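Local coordinates for filamentation induced by cAMP protein Fic (PDB 4RGL) that is of uncharacterised function but is a mostly helical member of the Fic/DOC family with a C-terminal region of the helix-turn-helix clan, at residues 51-54 against 55-59; 115-118 against 119-123; 211-214 against 215-219. All coordinates share one frame; numbering follows the deposited sequence.

All three contacts are local, each made within one continuous run of chain. Contacts 1 and 3 are buried, the centre of each about 9 Å from the centre of the chain, and they touch one another where helix 42-59 packs on the short helix 214-219; the centres of the two contacts lie about 8 Å apart. The centre of contact 2 lies about 22 Å from the chain centre, and this contact is only partly buried, where helix 106-117 gives way to a loop. The chemistry follows the place. Contact 1 is regular mid-helix bonding, with polar side chains directed to other elements; contact 3 begins a helix at a carbonyl oxygen that accepts two hydrogen bonds; contact 2 is a glycine-containing turn with an apolar contact of M117 with V121 on one flank.

Contact 1 (51-54 against 55-59); sequences RTIQ and ASLAI
From R51 O with A55 N to Q54 O with A58 N, four successive i to i+4 hydrogen bonds hold residues 51-58 in alpha-helix; the bond from L57 N to I53 O measures 2.9 Å. One turn apart, I53 and L57 lie side by side and point the same way, CG2 of I53 meeting CD1 of L57 at 3.8 Å. Both also reach helix 82-95. On another flank, Q54 sets CG anti to its N (chi1 -172°) and bends at chi2 (-77°), which carries the carboxamide along the helix until NE2 lies 3.5 Å from CB of A58. That amide nitrogen donates to L64 O, a bond that should fix the rotation of the group. The two hydroxyls bond to other helices, T52 OG1 to E214 OE1 and S56 OG to R194 NH1; a weak bond from T52 OG1 to N48 O stays within helix 42-59. From S56 onward the sequence fits the (S/T)xxxE(G/N) motif of the inhibitory helix of Fic proteins. The bond to R194, which falls at the second arginine of the HxFx(D/E)GNGRxxR signature, is consistent with such a helix docked against the Fic core.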
# COMPACT_ATOMS: atom_id res chain seq x y z
N ARG A 51 -4.39 -0.64 -1.82
CA ARG A 51 -5.00 0.24 -0.81
C ARG A 51 -4.35 1.63 -0.83
O ARG A 51 -5.05 2.64 -0.78
CB ARG A 51 -4.88 -0.38 0.60
CG ARG A 51 -5.79 -1.57 0.82
CD ARG A 51 -5.63 -2.14 2.21
NE ARG A 51 -6.02 -1.18 3.24
CZ ARG A 51 -5.70 -1.30 4.52
NH1 ARG A 51 -4.94 -2.30 4.94
NH2 ARG A 51 -6.10 -0.38 5.40
N THR A 52 -2.99 1.68 -0.91
CA THR A 52 -2.24 2.94 -1.00
C THR A 52 -2.70 3.76 -2.24
O THR A 52 -3.01 4.94 -2.12
CB THR A 52 -0.72 2.64 -1.06
OG1 THR A 52 -0.29 2.17 0.21
CG2 THR A 52 0.10 3.86 -1.47
N ILE A 53 -2.75 3.10 -3.41
CA ILE A 53 -3.11 3.76 -4.66
C ILE A 53 -4.57 4.25 -4.60
O ILE A 53 -4.82 5.43 -4.84
CB ILE A 53 -2.88 2.80 -5.86
CG1 ILE A 53 -1.36 2.50 -6.03
CG2 ILE A 53 -3.48 3.38 -7.15
CD1 ILE A 53 -1.05 1.30 -6.86
N GLN A 54 -5.51 3.36 -4.23
CA GLN A 54 -6.92 3.71 -4.18
C GLN A 54 -7.15 4.90 -3.24
O GLN A 54 -7.80 5.86 -3.62
CB GLN A 54 -7.77 2.50 -3.74
CG GLN A 54 -9.29 2.73 -3.83
CD GLN A 54 -9.82 3.58 -2.70
OE1 GLN A 54 -9.44 3.42 -1.54
NE2 GLN A 54 -10.75 4.45 -3.01
N ALA A 55 -6.59 4.85 -2.02
CA ALA A 55 -6.77 5.92 -1.03
C ALA A 55 -6.12 7.23 -1.49
O ALA A 55 -6.76 8.27 -1.45
CB ALA A 55 -6.21 5.50 0.32
N SER A 56 -4.85 7.16 -1.97
CA SER A 56 -4.13 8.36 -2.45
C SER A 56 -4.92 9.06 -3.57
O SER A 56 -5.06 10.29 -3.54
CB SER A 56 -2.73 7.99 -2.95
OG SER A 56 -2.00 9.13 -3.37
N LEU A 57 -5.51 8.27 -4.50
CA LEU A 57 -6.32 8.82 -5.59
C LEU A 57 -7.70 9.27 -5.08
O LEU A 57 -8.23 10.27 -5.57
CB LEU A 57 -6.48 7.78 -6.72
CG LEU A 57 -5.23 7.50 -7.58
CD1 LEU A 57 -5.44 6.32 -8.46
CD2 LEU A 57 -4.87 8.69 -8.41
N ALA A 58 -8.26 8.55 -4.08
CA ALA A 58 -9.57 8.91 -3.50
C ALA A 58 -9.51 10.28 -2.84
O ALA A 58 -10.49 11.04 -2.91
CB ALA A 58 -10.00 7.86 -2.49
N ILE A 59 -8.35 10.63 -2.22
CA ILE A 59 -8.16 11.93 -1.57
C ILE A 59 -8.28 13.05 -2.62
O ILE A 59 -8.82 14.12 -2.32
CB ILE A 59 -6.80 11.99 -0.83
CG1 ILE A 59 -6.74 10.93 0.30
CG2 ILE A 59 -6.54 13.41 -0.26
CD1 ILE A 59 -5.33 10.78 0.99

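Contact 2 (115-118 against 119-123); sequences LLMR and GLVDE
M117, modelled as selenomethionine, meets V121 across the turn that ends helix 106-117. Its CG stands anti to the carbonyl carbon (chi1 -57°), and further bends of the same sense at chi2 and chi3 curl the chain so that the terminal methyl, not the selenium, does the touching. CE comes 3.4 Å from CG2 of V121, the branch that lies beside the valine's own backbone N, and the two side chains cross at a slant. The same methyl brushes CB of L120 at 4.4 Å. L120 sends its CB toward the helix end and its CD1 to 3.8 Å from L116 O; the L120 side chain also touches E87 and N90 of helix 82-95. R118 is the first residue beyond helical backbone angles; its extended chain bends at chi3 and reaches back along the helix, where NE forms a salt bridge with E114 OE2. The backbone explains the reversal. L120 N donates to M117 O at 2.9 Å (N-H...O 158°), closing a type II beta turn whose third position is G119, with the positive phi (76°) that favours glycine. A second donor, V121 N, reaches M117 O only weakly, at 3.5 Å. M117 also touches D187 and R191, in the Fic signature region, and its side chain lies about 3 Å from a bound unknown ligand. The chemistry is therefore divided: one carbonyl gathers the turn through a firm and a weak bond, the apolar contact of M117 with V121 lies beside the signature loop, and the exposed arginine is tied back by charge.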
# COMPACT_ATOMS: atom_id res chain seq x y z
N LEU A 115 5.74 9.45 -15.10
CA LEU A 115 5.01 8.17 -15.07
C LEU A 115 3.61 8.34 -14.52
O LEU A 115 2.68 7.68 -14.98
CB LEU A 115 5.77 7.14 -14.23
CG LEU A 115 7.01 6.56 -14.86
CD1 LEU A 115 7.80 5.75 -13.85
CD2 LEU A 115 6.67 5.71 -16.06
N LEU A 116 3.46 9.23 -13.52
CA LEU A 116 2.19 9.44 -12.83
C LEU A 116 1.20 10.22 -13.70
O LEU A 116 -0.00 9.97 -13.63
CB LEU A 116 2.44 10.18 -11.50
CG LEU A 116 1.21 10.41 -10.61
CD1 LEU A 116 0.76 9.10 -9.96
CD2 LEU A 116 1.51 11.43 -9.54
N MSE A 117 1.69 11.19 -14.49
CA MSE A 117 0.80 12.10 -15.23
C MSE A 117 0.79 11.82 -16.76
O MSE A 117 0.07 12.50 -17.49
CB MSE A 117 1.18 13.57 -14.98
CG MSE A 117 1.17 13.97 -13.49
SE MSE A 117 -0.51 13.56 -12.59
CE MSE A 117 -1.68 14.61 -13.61
N ARG A 118 1.59 10.82 -17.23
CA ARG A 118 1.70 10.52 -18.66
C ARG A 118 0.32 10.43 -19.32
O ARG A 118 -0.55 9.70 -18.83
CB ARG A 118 2.47 9.23 -18.89
CG ARG A 118 2.63 8.86 -20.37
CD ARG A 118 3.40 7.57 -20.55
NE ARG A 118 4.74 7.67 -19.98
CZ ARG A 118 5.59 6.66 -19.93
NH1 ARG A 118 5.25 5.47 -20.42
NH2 ARG A 118 6.79 6.82 -19.39
N GLY A 119 0.12 11.23 -20.38
CA GLY A 119 -1.10 11.22 -21.17
C GLY A 119 -2.30 11.90 -20.53
O GLY A 119 -3.37 11.96 -21.14
N LEU A 120 -2.14 12.43 -19.32
CA LEU A 120 -3.26 13.06 -18.60
C LEU A 120 -3.15 14.58 -18.62
O LEU A 120 -4.18 15.26 -18.53
CB LEU A 120 -3.31 12.56 -17.14
CG LEU A 120 -3.50 11.06 -16.94
CD1 LEU A 120 -3.25 10.67 -15.48
CD2 LEU A 120 -4.88 10.60 -17.39
N VAL A 121 -1.91 15.11 -18.66
CA VAL A 121 -1.67 16.55 -18.52
C VAL A 121 -0.61 17.02 -19.54
O VAL A 121 0.11 16.19 -20.11
CB VAL A 121 -1.25 16.88 -17.06
CG1 VAL A 121 -0.58 18.25 -16.96
CG2 VAL A 121 -2.45 16.79 -16.12
N ASP A 122 -0.54 18.35 -19.81
CA ASP A 122 0.41 18.91 -20.76
C ASP A 122 1.83 18.95 -20.16
O ASP A 122 2.75 18.39 -20.76
CB ASP A 122 -0.02 20.32 -21.19
N GLU A 123 2.00 19.57 -18.97
CA GLU A 123 3.32 19.71 -18.35
C GLU A 123 3.64 18.52 -17.44
O GLU A 123 3.32 18.53 -16.25
CB GLU A 123 3.42 21.02 -17.56
CG GLU A 123 3.38 22.26 -18.43
CD GLU A 123 3.52 23.55 -17.66
OE1 GLU A 123 2.51 24.01 -17.08
OE2 GLU A 123 4.64 24.12 -17.65

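Contact 3 (211-214 against 215-219); sequences LPVE and TVIRD
T215 turns its hydroxyl back on P212 at the start of helix 214-219. The chi1 of 63° places OG1 between the backbone N and the carbonyl carbon, from where it donates to P212 O at 2.8 Å, almost straight in line with the C=O bond. The backbone T215 N reaches the same oxygen at 3.2 Å from a different direction, above the carbonyl plane. CG2 of T215 makes a marginal contact, 4.2 Å, with CB of P212, itself the centre of an inverse gamma turn. On another side, V213 CG2 and I217 CD1 make a loose apolar contact at 4.3 Å; I217 N donates to V213 O at 3.2 Å. E214 bends at chi2, and its carboxylate provides a link to helix 42-59. R218 meets D219 edge-on: OD1 lies in the guanidinium plane, 3.2 Å from NE, although the carboxylate is approached from above its own plane. I217 and V216 face helix 238-257. The chemistry implies that two donors of one residue grip the P212 carbonyl and so help to fix the entry to the helix, while farther along a salt bridge joins R218 to the next residue in the sequence.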
# COMPACT_ATOMS: atom_id res chain seq x y z
N LEU A 211 3.27 0.04 3.42
CA LEU A 211 2.49 0.53 4.55
C LEU A 211 1.33 1.43 4.05
O LEU A 211 1.58 2.51 3.52
CB LEU A 211 3.40 1.29 5.54
CG LEU A 211 2.73 1.82 6.82
CD1 LEU A 211 2.20 0.68 7.66
CD2 LEU A 211 3.69 2.66 7.63
N PRO A 212 0.06 0.95 4.14
CA PRO A 212 -1.05 1.74 3.55
C PRO A 212 -1.52 2.87 4.49
O PRO A 212 -2.71 2.96 4.80
CB PRO A 212 -2.16 0.68 3.34
CG PRO A 212 -1.59 -0.63 3.86
CD PRO A 212 -0.42 -0.32 4.70
N VAL A 213 -0.59 3.79 4.85
CA VAL A 213 -0.90 4.93 5.73
C VAL A 213 -1.93 5.88 5.06
O VAL A 213 -2.63 6.62 5.76
CB VAL A 213 0.40 5.70 6.14
CG1 VAL A 213 1.11 6.27 4.92
CG2 VAL A 213 0.10 6.80 7.16
N GLU A 214 -2.06 5.80 3.72
CA GLU A 214 -2.95 6.67 2.95
C GLU A 214 -4.43 6.41 3.31
O GLU A 214 -5.25 7.33 3.24
CB GLU A 214 -2.72 6.49 1.45
CG GLU A 214 -1.32 6.89 0.98
CD GLU A 214 -0.21 5.90 1.29
OE1 GLU A 214 -0.53 4.74 1.62
OE2 GLU A 214 0.97 6.27 1.11
N THR A 215 -4.77 5.16 3.75
CA THR A 215 -6.14 4.83 4.19
C THR A 215 -6.50 5.62 5.46
O THR A 215 -7.66 5.98 5.64
CB THR A 215 -6.28 3.31 4.43
OG1 THR A 215 -5.40 2.92 5.49
CG2 THR A 215 -5.99 2.50 3.18
N VAL A 216 -5.49 5.90 6.33
CA VAL A 216 -5.70 6.69 7.55
C VAL A 216 -5.88 8.17 7.18
O VAL A 216 -6.80 8.83 7.67
CB VAL A 216 -4.53 6.49 8.56
CG1 VAL A 216 -4.75 7.33 9.82
CG2 VAL A 216 -4.36 5.02 8.92
N ILE A 217 -5.02 8.68 6.26
CA ILE A 217 -5.07 10.07 5.80
C ILE A 217 -6.40 10.35 5.08
O ILE A 217 -6.95 11.44 5.21
CB ILE A 217 -3.86 10.38 4.89
CG1 ILE A 217 -2.53 10.03 5.59
CG2 ILE A 217 -3.88 11.85 4.42
CD1 ILE A 217 -1.31 9.96 4.65
N ARG A 218 -6.93 9.34 4.35
CA ARG A 218 -8.21 9.46 3.63
C ARG A 218 -9.39 9.54 4.63
O ARG A 218 -10.33 10.31 4.41
CB ARG A 218 -8.41 8.26 2.68
CG ARG A 218 -9.72 8.30 1.89
CD ARG A 218 -10.04 6.93 1.33
NE ARG A 218 -10.24 5.95 2.39
CZ ARG A 218 -10.12 4.64 2.22
NH1 ARG A 218 -9.76 4.15 1.04
NH2 ARG A 218 -10.31 3.81 3.24
N ASP A 219 -9.34 8.75 5.71
CA ASP A 219 -10.40 8.73 6.70
C ASP A 219 -10.31 9.95 7.63
O ASP A 219 -11.34 10.42 8.14
CB ASP A 219 -10.35 7.42 7.51
CG ASP A 219 -10.59 6.17 6.67
OD1 ASP A 219 -11.07 6.30 5.50
OD2 ASP A 219 -10.33 5.05 7.17